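Local structure of short chain dehydrogenase (Mycobacterium smegmatis, 3UCX) at residues A[26-31]-A[36-41]; A[67-70]-A[74-77]; A[145-150]-A[158-163]; A[192-197]-A[215-220]. The protein probably catalyses an NAD(P)-dependent oxidation or reduction, as expected of a short-chain dehydrogenase with a Rossmann-type fold, on a substrate that is not established. All blocks are in the same frame, centred on the assembly; numbering follows the deposited sequence.

Contact 1 of 4, residues A[26-31]-A[36-41]; sequences TLARRC and ADLVLA
Buried apolar packing of a helix on a strand joins residues 26-31, on helix 23-33, to residues 36-41, which lead into and run along strand 37-42. The short axes approach to 8.7 Å and their directions differ by 158°, so the chain turns after the helix and the strand returns nearly antiparallel to it. Ala28 and Cys31 point their beta carbons at the strand, and Ala36, Leu38 and Leu40 answer them. Ala28 CB meets Leu40 CD2 at 3.9 Å; Leu40 starts off to one side, and it is the CD2 branch that swings back to the helix. Leu38, whose CG stands anti to its own carbonyl carbon (chi1 -82°), sets its two methyls against Ala28 and Cys31: CD1 reaches Ala28 CA at 4.2 Å, while CD2 lies 4.0 Å from Ala28 O and 4.2 Å from Cys31 CB. At the turn, Cys31 CB and Ala36 CB face each other 4.1 Å apart. There the backbone closes as well, Ala36 N donating to Cys31 O over 3.1 Å with an N-H...O angle of 161°. Leu38 thus reaches the helix backbone at Ala28, whereas Leu40 meets only the CB of that residue. Ile16 on strand 13-17 touches both Ala28 and Leu38, and Val51 of helix 45-57 touches Ala28 and Leu40, so neighbouring elements complete this apolar layer. Strand 13-17, helix 23-33 and strand 37-42 together form a beta-alpha-beta crossover between parallel neighbours of the sheet, the opening unit of the Rossmann fold.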
loop_
_atom_site.group_PDB
_atom_site.type_symbol
_atom_site.label_atom_id
_atom_site.label_comp_id
_atom_site.label_asym_id
_atom_site.label_seq_id
_atom_site.Cartn_x
_atom_site.Cartn_y
_atom_site.Cartn_z
ATOM N N THR A 26 -30.941 -0.241 -1.779
ATOM C CA THR A 26 -30.694 0.172 -0.403
ATOM C C THR A 26 -30.150 1.599 -0.335
ATOM O O THR A 26 -30.589 2.398 0.477
ATOM C CB THR A 26 -29.712 -0.780 0.299
ATOM O OG1 THR A 26 -30.332 -2.058 0.443
ATOM C CG2 THR A 26 -29.339 -0.248 1.693
ATOM N N LEU A 27 -29.212 1.914 -1.211
ATOM C CA LEU A 27 -28.596 3.243 -1.240
ATOM C C LEU A 27 -29.600 4.362 -1.528
ATOM O O LEU A 27 -29.626 5.378 -0.824
ATOM C CB LEU A 27 -27.444 3.226 -2.267
ATOM C CG LEU A 27 -26.336 4.268 -2.223
ATOM C CD1 LEU A 27 -25.631 4.337 -0.873
ATOM C CD2 LEU A 27 -25.358 3.928 -3.341
ATOM N N ALA A 28 -30.448 4.157 -2.526
ATOM C CA ALA A 28 -31.472 5.130 -2.911
ATOM C C ALA A 28 -32.397 5.387 -1.738
ATOM O O ALA A 28 -32.690 6.541 -1.389
ATOM C CB ALA A 28 -32.271 4.602 -4.102
ATOM N N ARG A 29 -32.846 4.302 -1.108
ATOM C CA ARG A 29 -33.711 4.415 0.043
ATOM C C ARG A 29 -33.016 5.174 1.141
ATOM O O ARG A 29 -33.575 6.106 1.700
ATOM C CB ARG A 29 -34.158 3.012 0.521
ATOM C CG ARG A 29 -35.026 3.011 1.780
ATOM C CD ARG A 29 -35.345 1.610 2.317
ATOM N NE ARG A 29 -34.172 0.775 2.607
ATOM C CZ ARG A 29 -33.403 0.857 3.698
ATOM N NH1 ARG A 29 -33.655 1.749 4.651
ATOM N NH2 ARG A 29 -32.369 0.028 3.845
ATOM N N ARG A 30 -31.782 4.778 1.474
ATOM C CA ARG A 30 -31.073 5.427 2.559
ATOM C C ARG A 30 -30.804 6.918 2.291
ATOM O O ARG A 30 -30.907 7.714 3.198
ATOM C CB ARG A 30 -29.773 4.680 2.899
ATOM C CG ARG A 30 -30.014 3.311 3.549
ATOM C CD ARG A 30 -30.331 3.416 5.038
ATOM N NE ARG A 30 -29.268 4.098 5.772
ATOM C CZ ARG A 30 -28.077 3.571 6.027
ATOM N NH1 ARG A 30 -27.796 2.331 5.655
ATOM N NH2 ARG A 30 -27.166 4.285 6.673
ATOM N N CYS A 31 -30.451 7.288 1.060
ATOM C CA CYS A 31 -30.204 8.706 0.735
ATOM C C CYS A 31 -31.463 9.530 0.958
ATOM O O CYS A 31 -31.402 10.605 1.552
ATOM C CB CYS A 31 -29.727 8.870 -0.701
ATOM S SG CYS A 31 -28.033 8.311 -0.969
ATOM N N ALA A 36 -32.280 13.461 0.917
ATOM C CA ALA A 36 -31.898 13.718 -0.481
ATOM C C ALA A 36 -33.055 13.461 -1.438
ATOM O O ALA A 36 -33.923 12.626 -1.168
ATOM C CB ALA A 36 -30.680 12.860 -0.890
ATOM N N ASP A 37 -33.079 14.208 -2.545
ATOM C CA ASP A 37 -33.847 13.825 -3.714
ATOM C C ASP A 37 -32.934 13.106 -4.670
ATOM O O ASP A 37 -31.748 13.400 -4.716
ATOM C CB ASP A 37 -34.440 15.046 -4.403
ATOM C CG ASP A 37 -35.499 15.715 -3.562
ATOM O OD1 ASP A 37 -36.381 15.013 -3.026
ATOM O OD2 ASP A 37 -35.429 16.945 -3.417
ATOM N N LEU A 38 -33.499 12.192 -5.453
ATOM C CA LEU A 38 -32.711 11.256 -6.235
ATOM C C LEU A 38 -32.886 11.406 -7.727
ATOM O O LEU A 38 -33.969 11.715 -8.213
ATOM C CB LEU A 38 -33.101 9.814 -5.870
ATOM C CG LEU A 38 -32.495 9.170 -4.623
ATOM C CD1 LEU A 38 -31.032 8.822 -4.857
ATOM C CD2 LEU A 38 -32.669 10.039 -3.393
ATOM N N VAL A 39 -31.806 11.116 -8.437
ATOM C CA VAL A 39 -31.830 10.734 -9.838
ATOM C C VAL A 39 -31.371 9.290 -9.902
ATOM O O VAL A 39 -30.293 8.957 -9.399
ATOM C CB VAL A 39 -30.877 11.603 -10.694
ATOM C CG1 VAL A 39 -30.876 11.117 -12.132
ATOM C CG2 VAL A 39 -31.280 13.073 -10.583
ATOM N N LEU A 40 -32.195 8.437 -10.493
ATOM C CA LEU A 40 -31.876 7.025 -10.644
ATOM C C LEU A 40 -31.624 6.697 -12.113
ATOM O O LEU A 40 -32.482 6.926 -12.987
ATOM C CB LEU A 40 -33.024 6.166 -10.077
ATOM C CG LEU A 40 -33.474 6.492 -8.651
ATOM C CD1 LEU A 40 -34.750 5.738 -8.267
ATOM C CD2 LEU A 40 -32.362 6.269 -7.630
ATOM N N ALA A 41 -30.450 6.147 -12.386
ATOM C CA ALA A 41 -30.035 5.825 -13.741
ATOM C C ALA A 41 -29.650 4.337 -13.818
ATOM O O ALA A 41 -28.937 3.824 -12.968
ATOM C CB ALA A 41 -28.884 6.723 -14.178
#

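Contact 2 of 4, residues A[67-70]-A[74-77]; sequences TDIT and QVAH
Gln74 swings its CG anti to its own carbonyl carbon (chi1 -66°) and then runs extended, which carries its amide alongside the backbone of Thr67 and Asp68. There OE1 accepts from Asp68 N at 2.8 Å, with an N-H...O angle of 161°; the donor stands well above the carbonyl plane, 49° out of it, rather than on a lone pair. The same oxygen lies 3.5 Å from Asp68 CB, so the amide rides against the aspartate's beta carbon as well as its N-H. Thr67 offers its methyl to the first turn of the helix: CG2 lies 3.8 Å from Gln74 O. Its hydroxyl is engaged with Val65 O, and it also accepts from a water, 3.2 Å from Thr67 OG1, that donates to Gln74 O at 2.8 Å. One residue on, Val75 CG2 packs at 3.7 Å from Ile69 CA, an apolar touch close to the loop backbone. The loop holds its own shape through Asp68, whose OD1 receives both Thr70 N, at 3.0 Å, and Thr70 OG1 from the same face of the carboxylate; the N-H bond makes an Asx turn. Further out, Asp71 OD2 binds Gln74 N. The turn from strand 62-66 into helix 72-85 is thus held by the Gln74 and Asp68 hydrogen bonds, while Leu127 of helix 110-130 touches Ile69 and Val75. In related short-chain dehydrogenases an aspartate followed by a branched apolar residue after the third strand lies beside the cofactor's adenine, and Asp68-Ile69 is consistent with that part of the Rossmann nucleotide site.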
loop_
_atom_site.group_PDB
_atom_site.type_symbol
_atom_site.label_atom_id
_atom_site.label_comp_id
_atom_site.label_asym_id
_atom_site.label_seq_id
_atom_site.Cartn_x
_atom_site.Cartn_y
_atom_site.Cartn_z
ATOM N N THR A 67 -30.655 4.922 -18.935
ATOM C CA THR A 67 -29.360 5.423 -19.395
ATOM C C THR A 67 -28.360 4.280 -19.580
ATOM O O THR A 67 -28.073 3.514 -18.646
ATOM C CB THR A 67 -28.746 6.415 -18.374
ATOM O OG1 THR A 67 -29.672 7.459 -18.107
ATOM C CG2 THR A 67 -27.446 7.037 -18.892
ATOM N N ASP A 68 -27.815 4.185 -20.783
ATOM C CA ASP A 68 -26.650 3.371 -21.034
ATOM C C ASP A 68 -25.440 4.297 -20.888
ATOM O O ASP A 68 -25.185 5.155 -21.742
ATOM C CB ASP A 68 -26.724 2.783 -22.439
ATOM C CG ASP A 68 -25.543 1.926 -22.769
ATOM O OD1 ASP A 68 -24.524 1.948 -22.046
ATOM O OD2 ASP A 68 -25.631 1.242 -23.785
ATOM N N ILE A 69 -24.702 4.133 -19.796
ATOM C CA ILE A 69 -23.649 5.101 -19.464
ATOM C C ILE A 69 -22.416 4.904 -20.356
ATOM O O ILE A 69 -21.464 5.692 -20.277
ATOM C CB ILE A 69 -23.251 5.089 -17.963
ATOM C CG1 ILE A 69 -22.663 3.728 -17.537
ATOM C CG2 ILE A 69 -24.444 5.473 -17.092
ATOM C CD1 ILE A 69 -22.059 3.719 -16.133
ATOM N N THR A 70 -22.440 3.872 -21.209
ATOM C CA THR A 70 -21.421 3.724 -22.248
ATOM C C THR A 70 -21.706 4.578 -23.489
ATOM O O THR A 70 -20.889 4.600 -24.405
ATOM C CB THR A 70 -21.189 2.248 -22.687
ATOM O OG1 THR A 70 -22.293 1.784 -23.476
ATOM C CG2 THR A 70 -20.980 1.338 -21.483
ATOM N N GLN A 74 -26.738 9.344 -24.517
ATOM C CA GLN A 74 -27.566 8.970 -23.379
ATOM C C GLN A 74 -27.104 9.596 -22.054
ATOM O O GLN A 74 -27.937 9.990 -21.257
ATOM C CB GLN A 74 -27.663 7.459 -23.259
ATOM C CG GLN A 74 -28.404 6.843 -24.423
ATOM C CD GLN A 74 -28.859 5.442 -24.160
ATOM O OE1 GLN A 74 -29.247 5.097 -23.044
ATOM N NE2 GLN A 74 -28.808 4.607 -25.200
ATOM N N VAL A 75 -25.795 9.706 -21.826
ATOM C CA VAL A 75 -25.334 10.431 -20.636
ATOM C C VAL A 75 -25.665 11.915 -20.752
ATOM O O VAL A 75 -26.037 12.538 -19.760
ATOM C CB VAL A 75 -23.820 10.205 -20.330
ATOM C CG1 VAL A 75 -23.345 11.140 -19.231
ATOM C CG2 VAL A 75 -23.586 8.762 -19.920
ATOM N N ALA A 76 -25.570 12.487 -21.961
ATOM C CA ALA A 76 -25.930 13.887 -22.149
ATOM C C ALA A 76 -27.395 14.106 -21.827
ATOM O O ALA A 76 -27.760 15.099 -21.188
ATOM C CB ALA A 76 -25.608 14.365 -23.570
ATOM N N HIS A 77 -28.235 13.173 -22.260
ATOM C CA HIS A 77 -29.662 13.225 -21.949
ATOM C C HIS A 77 -29.919 13.136 -20.455
ATOM O O HIS A 77 -30.707 13.913 -19.921
ATOM C CB HIS A 77 -30.419 12.127 -22.712
ATOM C CG HIS A 77 -31.892 12.043 -22.382
ATOM N ND1 HIS A 77 -32.780 12.984 -22.770
ATOM C CD2 HIS A 77 -32.627 11.069 -21.697
ATOM C CE1 HIS A 77 -34.011 12.645 -22.346
ATOM N NE2 HIS A 77 -33.921 11.474 -21.690
HETATM O O HOH W 1 -30.376 8.667 -21.028
#

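Contact 3 of 4, residues A[145-150]-A[158-163]; sequences VNSMVV and GAYKMA
Ser147 and Tyr160 meet just beyond strand 141-145, where Ser147 OG lies 3.4 Å from Tyr160 CE2 and 4.0 Å from Tyr160 OH. Tyr160 throws its ring away from its backbone N (chi1 -164°), which brings the CD2/CE2 side to Val149 and Ser147; the serine approaches it obliquely. Val149 N donates to Ser147 OG at 3.1 Å with a nearly straight angle of 168°, an ST turn. Val149 was modelled in two conformers; in the one described, CG2 stands anti to the backbone N, 3.7 Å from Lys161 CB, and CG1 lies 3.9 Å from Tyr160 CD2. Lys161 is extended until its last torsion, chi4 58°, bends NZ over towards the loop. Its CG passes 3.6 Å from Val149 O. NZ binds His152 O and donates to a water, 2.8 Å from NZ, that in turn donates to Val150 O at 3.0 Å. Tyr160 and Lys164 fit the family's Tyr-x-x-x-Lys motif, and Ser147, thirteen residues before the tyrosine, fits its serine. Chemically, the turn brings the two hydroxyls to about 4 Å without a clear bond between them, consistent with the catalytic set, while Lys161 fastens the loop through His152 O directly and Val150 O by way of a water.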
loop_
_atom_site.group_PDB
_atom_site.type_symbol
_atom_site.label_atom_id
_atom_site.label_comp_id
_atom_site.label_asym_id
_atom_site.label_seq_id
_atom_site.Cartn_x
_atom_site.Cartn_y
_atom_site.Cartn_z
ATOM N N VAL A 145 -18.236 3.260 -6.217
ATOM C CA VAL A 145 -18.276 1.966 -5.554
ATOM C C VAL A 145 -17.315 1.058 -6.282
ATOM O O VAL A 145 -17.477 0.763 -7.485
ATOM C CB VAL A 145 -19.683 1.373 -5.496
ATOM C CG1 VAL A 145 -19.667 -0.006 -4.790
ATOM C CG2 VAL A 145 -20.616 2.346 -4.778
ATOM N N ASN A 146 -16.272 0.656 -5.563
ATOM C CA ASN A 146 -15.249 -0.214 -6.108
ATOM C C ASN A 146 -15.423 -1.628 -5.491
ATOM O O ASN A 146 -16.562 -2.114 -5.365
ATOM C CB ASN A 146 -13.877 0.443 -5.862
ATOM C CG ASN A 146 -12.798 -0.064 -6.798
ATOM O OD1 ASN A 146 -12.404 -1.236 -6.697
ATOM N ND2 ASN A 146 -12.291 0.809 -7.703
ATOM N N SER A 147 -14.341 -2.308 -5.144
ATOM C CA SER A 147 -14.432 -3.699 -4.700
ATOM C C SER A 147 -13.193 -4.138 -3.947
ATOM O O SER A 147 -12.080 -3.734 -4.261
ATOM C CB SER A 147 -14.624 -4.639 -5.887
ATOM O OG SER A 147 -14.537 -6.019 -5.498
ATOM N N MET A 148 -13.415 -4.986 -2.946
ATOM C CA MET A 148 -12.343 -5.695 -2.222
ATOM C C MET A 148 -11.349 -6.416 -3.111
ATOM O O MET A 148 -10.235 -6.670 -2.701
ATOM C CB MET A 148 -12.987 -6.701 -1.251
ATOM C CG MET A 148 -12.060 -7.249 -0.190
ATOM S SD MET A 148 -12.930 -8.271 1.026
ATOM C CE MET A 148 -13.285 -9.741 0.031
ATOM N N VAL A 149 -11.763 -6.807 -4.311
ATOM C CA VAL A 149 -10.906 -7.510 -5.253
ATOM C C VAL A 149 -9.584 -6.774 -5.504
ATOM O O VAL A 149 -8.593 -7.379 -5.839
ATOM C CB VAL A 149 -11.627 -7.685 -6.607
ATOM C CG1 VAL A 149 -11.652 -6.370 -7.380
ATOM C CG2 VAL A 149 -10.977 -8.776 -7.426
ATOM N N VAL A 150 -9.577 -5.447 -5.347
ATOM C CA VAL A 150 -8.327 -4.723 -5.568
ATOM C C VAL A 150 -7.284 -4.991 -4.467
ATOM O O VAL A 150 -6.110 -4.662 -4.624
ATOM C CB VAL A 150 -8.543 -3.208 -5.777
ATOM C CG1 VAL A 150 -9.517 -2.966 -6.941
ATOM C CG2 VAL A 150 -8.999 -2.525 -4.496
ATOM N N GLY A 158 -9.259 -12.008 -12.040
ATOM C CA GLY A 158 -8.426 -11.097 -12.821
ATOM C C GLY A 158 -9.142 -10.001 -13.611
ATOM O O GLY A 158 -8.744 -8.831 -13.527
ATOM N N ALA A 159 -10.158 -10.345 -14.396
ATOM C CA ALA A 159 -10.817 -9.324 -15.211
ATOM C C ALA A 159 -11.445 -8.279 -14.310
ATOM O O ALA A 159 -11.378 -7.089 -14.590
ATOM C CB ALA A 159 -11.882 -9.943 -16.134
ATOM N N TYR A 160 -12.040 -8.749 -13.216
ATOM C CA TYR A 160 -12.715 -7.884 -12.249
ATOM C C TYR A 160 -11.704 -6.990 -11.519
ATOM O O TYR A 160 -11.899 -5.778 -11.422
ATOM C CB TYR A 160 -13.492 -8.754 -11.255
ATOM C CG TYR A 160 -14.525 -8.038 -10.425
ATOM C CD1 TYR A 160 -15.433 -7.177 -11.004
ATOM C CD2 TYR A 160 -14.654 -8.294 -9.069
ATOM C CE1 TYR A 160 -16.401 -6.537 -10.242
ATOM C CE2 TYR A 160 -15.621 -7.651 -8.308
ATOM C CZ TYR A 160 -16.475 -6.769 -8.907
ATOM O OH TYR A 160 -17.469 -6.128 -8.193
ATOM N N LYS A 161 -10.622 -7.581 -11.030
ATOM C CA LYS A 161 -9.546 -6.790 -10.417
ATOM C C LYS A 161 -8.936 -5.752 -11.390
ATOM O O LYS A 161 -8.636 -4.611 -10.990
ATOM C CB LYS A 161 -8.445 -7.695 -9.863
ATOM C CG LYS A 161 -7.278 -6.981 -9.153
ATOM C CD LYS A 161 -6.172 -7.979 -8.869
ATOM C CE LYS A 161 -4.898 -7.443 -8.212
ATOM N NZ LYS A 161 -5.242 -6.802 -6.950
ATOM N N MET A 162 -8.760 -6.147 -12.644
ATOM C CA MET A 162 -8.167 -5.242 -13.639
ATOM C C MET A 162 -9.028 -3.996 -13.835
ATOM O O MET A 162 -8.523 -2.872 -13.768
ATOM C CB MET A 162 -7.955 -5.923 -14.984
ATOM C CG MET A 162 -7.581 -4.952 -16.128
ATOM S SD MET A 162 -7.792 -5.716 -17.749
ATOM C CE MET A 162 -6.496 -6.942 -17.619
ATOM N N ALA A 163 -10.318 -4.199 -14.064
ATOM C CA ALA A 163 -11.244 -3.090 -14.311
ATOM C C ALA A 163 -11.393 -2.224 -13.066
ATOM O O ALA A 163 -11.378 -0.974 -13.133
ATOM C CB ALA A 163 -12.596 -3.636 -14.745
HETATM O O HOH W 2 -5.281 -4.015 -7.483
#

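Contact 4 of 4, residues A[192-197]-A[215-220]; sequences YIWGGT and DIYNAA
Trp194 and Tyr217 form an edge-to-face (T-shaped) stack: the tyrosine edge points at one face of the indole, with the six-membered ring of Trp194 and the ring of Tyr217 centred 5.1 Å apart and their planes at 82°. Tyr217 CD2 sits 3.9 Å from Trp194 CE3, and CE2 reaches Trp194 CD2 at 3.9 Å, so the edge lies over the CD2-CE3-CZ3 side of the six-membered ring, offset toward its rim. Beside this pair, Ala220 CB rests 3.9 Å from Tyr192 CE2, meeting that ring obliquely. Both stacked residues send CG anti to the backbone N (Tyr217 chi1 179°), stretching the rings across a gap in which Trp194 CA and Tyr217 CA are 9.3 Å apart. Outside this shell, Tyr217 OH is hydrogen-bonded to Leu229 N, which fixes the far end of that ring, while backbone bonds to Pro230 and Glu232 hold the chain at Trp194. Phe202 of helix 196-208 also touches Ala220. Trp194 NE1 is hydrogen-bonded to a pentaethylene glycol, probably from the crystallisation liquor. The contact is therefore aromatic and apolar where the segments meet, Trp194 NE1 and Tyr217 OH finding other partners; the indole N-H can serve an acceptor beside the stack, and the glycol may mark a pocket without establishing a substrate site.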
loop_
_atom_site.group_PDB
_atom_site.type_symbol
_atom_site.label_atom_id
_atom_site.label_comp_id
_atom_site.label_asym_id
_atom_site.label_seq_id
_atom_site.Cartn_x
_atom_site.Cartn_y
_atom_site.Cartn_z
ATOM N N TYR A 192 -18.190 -9.091 -0.296
ATOM C CA TYR A 192 -19.552 -9.586 -0.393
ATOM C C TYR A 192 -20.455 -8.678 0.401
ATOM O O TYR A 192 -20.064 -8.160 1.454
ATOM C CB TYR A 192 -19.661 -10.980 0.206
ATOM C CG TYR A 192 -19.166 -12.076 -0.669
ATOM C CD1 TYR A 192 -19.847 -12.419 -1.832
ATOM C CD2 TYR A 192 -18.050 -12.805 -0.322
ATOM C CE1 TYR A 192 -19.410 -13.460 -2.639
ATOM C CE2 TYR A 192 -17.594 -13.836 -1.121
ATOM C CZ TYR A 192 -18.280 -14.163 -2.272
ATOM O OH TYR A 192 -17.824 -15.211 -3.045
ATOM N N ILE A 193 -21.670 -8.493 -0.083
ATOM C CA ILE A 193 -22.612 -7.633 0.581
ATOM C C ILE A 193 -23.891 -8.414 0.872
ATOM O O ILE A 193 -24.604 -8.787 -0.045
ATOM C CB ILE A 193 -22.952 -6.380 -0.239
ATOM C CG1 ILE A 193 -21.687 -5.628 -0.687
ATOM C CG2 ILE A 193 -23.817 -5.450 0.602
ATOM C CD1 ILE A 193 -21.979 -4.396 -1.548
ATOM N N TRP A 194 -24.176 -8.609 2.155
ATOM C CA TRP A 194 -25.285 -9.454 2.564
ATOM C C TRP A 194 -26.589 -8.751 2.457
ATOM O O TRP A 194 -26.755 -7.626 2.924
ATOM C CB TRP A 194 -25.074 -9.976 3.986
ATOM C CG TRP A 194 -26.119 -10.967 4.430
ATOM C CD1 TRP A 194 -27.042 -10.823 5.457
ATOM C CD2 TRP A 194 -26.355 -12.307 3.881
ATOM N NE1 TRP A 194 -27.841 -11.945 5.571
ATOM C CE2 TRP A 194 -27.458 -12.884 4.662
ATOM C CE3 TRP A 194 -25.785 -13.057 2.862
ATOM C CZ2 TRP A 194 -27.965 -14.150 4.393
ATOM C CZ3 TRP A 194 -26.295 -14.341 2.610
ATOM C CH2 TRP A 194 -27.356 -14.871 3.362
ATOM N N GLY A 195 -27.540 -9.461 1.857
ATOM C CA GLY A 195 -28.907 -9.027 1.721
ATOM C C GLY A 195 -29.667 -10.086 0.940
ATOM O O GLY A 195 -29.165 -11.201 0.735
ATOM N N GLY A 196 -30.867 -9.735 0.491
ATOM C CA GLY A 196 -31.747 -10.696 -0.194
ATOM C C GLY A 196 -31.108 -11.252 -1.445
ATOM O O GLY A 196 -31.169 -12.451 -1.688
ATOM N N THR A 197 -30.446 -10.393 -2.224
ATOM C CA THR A 197 -29.811 -10.834 -3.468
ATOM C C THR A 197 -28.669 -11.834 -3.257
ATOM O O THR A 197 -28.597 -12.866 -3.937
ATOM C CB THR A 197 -29.271 -9.637 -4.268
ATOM O OG1 THR A 197 -30.343 -8.740 -4.577
ATOM C CG2 THR A 197 -28.603 -10.094 -5.560
ATOM N N ASP A 215 -22.830 -22.953 5.548
ATOM C CA ASP A 215 -21.495 -23.361 5.137
ATOM C C ASP A 215 -20.883 -22.320 4.188
ATOM O O ASP A 215 -19.711 -21.936 4.325
ATOM C CB ASP A 215 -21.597 -24.734 4.444
ATOM C CG ASP A 215 -20.256 -25.319 4.051
ATOM O OD1 ASP A 215 -19.196 -24.792 4.459
ATOM O OD2 ASP A 215 -20.264 -26.345 3.327
ATOM N N ILE A 216 -21.689 -21.876 3.225
ATOM C CA ILE A 216 -21.226 -20.953 2.188
ATOM C C ILE A 216 -20.983 -19.597 2.838
ATOM O O ILE A 216 -19.929 -18.982 2.652
ATOM C CB ILE A 216 -22.286 -20.759 1.068
ATOM C CG1 ILE A 216 -22.664 -22.093 0.414
ATOM C CG2 ILE A 216 -21.781 -19.757 0.026
ATOM C CD1 ILE A 216 -21.632 -22.595 -0.558
ATOM N N TYR A 217 -21.955 -19.143 3.631
ATOM C CA TYR A 217 -21.818 -17.857 4.320
ATOM C C TYR A 217 -20.593 -17.867 5.214
ATOM O O TYR A 217 -19.757 -16.958 5.151
ATOM C CB TYR A 217 -23.068 -17.495 5.132
ATOM C CG TYR A 217 -22.969 -16.173 5.877
ATOM C CD1 TYR A 217 -22.280 -16.074 7.096
ATOM C CD2 TYR A 217 -23.579 -15.033 5.385
ATOM C CE1 TYR A 217 -22.202 -14.876 7.787
ATOM C CE2 TYR A 217 -23.484 -13.817 6.054
ATOM C CZ TYR A 217 -22.796 -13.744 7.256
ATOM O OH TYR A 217 -22.723 -12.549 7.932
ATOM N N ASN A 218 -20.464 -18.885 6.054
ATOM C CA ASN A 218 -19.339 -18.938 6.983
ATOM C C ASN A 218 -17.997 -19.001 6.233
ATOM O O ASN A 218 -17.036 -18.357 6.650
ATOM C CB ASN A 218 -19.469 -20.133 7.956
ATOM C CG ASN A 218 -20.638 -19.995 8.922
ATOM O OD1 ASN A 218 -21.039 -18.892 9.303
ATOM N ND2 ASN A 218 -21.171 -21.137 9.357
ATOM N N ALA A 219 -17.923 -19.749 5.128
ATOM C CA ALA A 219 -16.702 -19.765 4.317
ATOM C C ALA A 219 -16.390 -18.366 3.765
ATOM O O ALA A 219 -15.237 -17.931 3.796
ATOM C CB ALA A 219 -16.752 -20.815 3.183
ATOM N N ALA A 220 -17.406 -17.662 3.292
ATOM C CA ALA A 220 -17.217 -16.330 2.748
ATOM C C ALA A 220 -16.740 -15.354 3.839
ATOM O O ALA A 220 -15.908 -14.468 3.571
ATOM C CB ALA A 220 -18.505 -15.831 2.118
#

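Overall arrangement
From the N terminus, the four contacts follow in series, each loop closing before the next opens, so none nests or crosses. Contact 1 closes the short turn between helix 23-33 and strand 37-42. Contact 2 closes the turn from strand 62-66 into helix 72-85, and touches contact 1 where Ala41 CB lies 4.1 Å from Thr67 OG1. Contact 3 ties the end of strand 141-145 to helix 158-179, on the opposite side of the chain's centre from contact 1. Contact 4 spans the longest gap, holding the loop after strand 184-190 against helix 213-221; its centre is about 18 Å from that of contact 3 and about 33 Å from that of contact 2.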